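Local coordinates for esterase (PDB 4TX1), which is a carbohydrate acetylesterase of the SGNH-hydrolase family, probably also active on aryl esters, at residues D204-N207 / T208-V211. Residues are numbered along the deposited sequence; the frame is centred on the assembly and turned at random.
Sequences DAEN and TRAV
T208 grips the carbonyl oxygen of D204 twice at the first turn of helix 205-223. Its backbone N gives the usual helical bond, while OG1 donates to D204 O over 2.7 Å from above the carbonyl plane, 42° out of it. The hydroxyl reaches back because chi1 of -55° sets OG1 beside the backbone N of T208 and turns CG2 away from that nitrogen. The T208 side chain also lies against H35 and L203. With an alanine here the backbone bond would remain, but D204 O would probably lose its second donor and a gap would open beside H35 and L203. D204 is also the N-cap: its OD1 accepts from N207 N at 2.9 Å, nearly along the C-O axis, and from N207 ND2 at 3.0 Å, from above the carboxylate plane. N207 thus holds the capping carboxylate with both backbone and side-chain amide, and its OD1 accepts from R194 N. On another flank E206 and R209 cross at about a right angle; OE1 of E206 touches the CD methylene of R209 at 3.9 Å, but stays 4.5 Å from R209 NE, beyond a salt bridge. Each charge has its salt bridge outside this pair, E206 OE2 with R213 NH2 and R209 NH1 with D39 OD1. The capped helix start closely follows H202 of a probable Ser-His-Asp triad (S22, H202, D199), as in SGNH hydrolases, with D204 near the triad but not touching it. This last helix of the chain packs on helix 41-49, with R209 against V44 and V211 against W41, while the loop at A193 meets N207 and V211.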
loop_
_atom_site.group_PDB
_atom_site.type_symbol
_atom_site.label_atom_id
_atom_site.label_comp_id
_atom_site.label_asym_id
_atom_site.label_seq_id
_atom_site.Cartn_x
_atom_site.Cartn_y
_atom_site.Cartn_z
ATOM N N ASP A 204 -13.491 6.600 -32.383
ATOM C CA ASP A 204 -12.724 6.236 -33.535
ATOM C C ASP A 204 -11.716 7.316 -33.856
ATOM O O ASP A 204 -11.599 8.292 -33.117
ATOM C CB ASP A 204 -13.722 5.875 -34.690
ATOM C CG ASP A 204 -14.464 7.066 -35.231
ATOM O OD1 ASP A 204 -14.075 8.225 -35.014
ATOM O OD2 ASP A 204 -15.392 6.763 -36.010
ATOM N N ALA A 205 -10.924 7.145 -34.941
ATOM C CA ALA A 205 -9.787 8.046 -35.220
ATOM C C ALA A 205 -10.212 9.461 -35.482
ATOM O O ALA A 205 -9.625 10.451 -34.997
ATOM C CB ALA A 205 -8.847 7.523 -36.330
ATOM N N GLU A 206 -11.241 9.600 -36.294
ATOM C CA GLU A 206 -11.686 10.958 -36.590
ATOM C C GLU A 206 -12.243 11.620 -35.361
ATOM O O GLU A 206 -12.051 12.849 -35.218
ATOM C CB GLU A 206 -12.789 10.878 -37.685
ATOM C CG GLU A 206 -13.394 12.216 -38.041
ATOM C CD GLU A 206 -12.458 13.382 -38.290
ATOM O OE1 GLU A 206 -11.267 13.242 -38.734
ATOM O OE2 GLU A 206 -13.018 14.529 -38.038
ATOM N N ASN A 207 -13.013 10.886 -34.539
ATOM C CA ASN A 207 -13.606 11.476 -33.353
ATOM C C ASN A 207 -12.546 11.829 -32.308
ATOM O O ASN A 207 -12.657 12.859 -31.608
ATOM C CB ASN A 207 -14.719 10.685 -32.780
ATOM C CG ASN A 207 -16.046 10.916 -33.521
ATOM O OD1 ASN A 207 -16.765 11.833 -33.186
ATOM N ND2 ASN A 207 -16.362 10.044 -34.468
ATOM N N THR A 208 -11.471 11.082 -32.307
ATOM C CA THR A 208 -10.325 11.421 -31.411
ATOM C C THR A 208 -9.629 12.708 -31.920
ATOM O O THR A 208 -9.365 13.650 -31.174
ATOM C CB THR A 208 -9.346 10.289 -31.392
ATOM O OG1 THR A 208 -10.016 9.076 -31.011
ATOM C CG2 THR A 208 -8.134 10.604 -30.394
ATOM N N ARG A 209 -9.432 12.814 -33.247
ATOM C CA ARG A 209 -8.876 14.052 -33.808
ATOM C C ARG A 209 -9.734 15.298 -33.522
ATOM O O ARG A 209 -9.179 16.397 -33.187
ATOM C CB ARG A 209 -8.698 13.898 -35.341
ATOM C CG ARG A 209 -7.632 12.949 -35.770
ATOM C CD ARG A 209 -7.600 12.895 -37.334
ATOM N NE ARG A 209 -6.972 14.108 -37.649
ATOM C CZ ARG A 209 -5.654 14.329 -37.714
ATOM N NH1 ARG A 209 -4.755 13.351 -37.662
ATOM N NH2 ARG A 209 -5.237 15.609 -37.889
ATOM N N ALA A 210 -11.038 15.129 -33.499
ATOM C CA ALA A 210 -12.030 16.201 -33.333
ATOM C C ALA A 210 -11.892 16.788 -31.971
ATOM O O ALA A 210 -12.016 18.006 -31.787
ATOM C CB ALA A 210 -13.441 15.718 -33.559
ATOM N N VAL A 211 -11.642 15.922 -30.969
ATOM C CA VAL A 211 -11.393 16.431 -29.619
ATOM C C VAL A 211 -10.195 17.322 -29.639
ATOM O O VAL A 211 -10.244 18.407 -29.049
ATOM C CB VAL A 211 -11.190 15.284 -28.587
ATOM C CG1 VAL A 211 -10.737 15.883 -27.266
ATOM C CG2 VAL A 211 -12.423 14.436 -28.494
#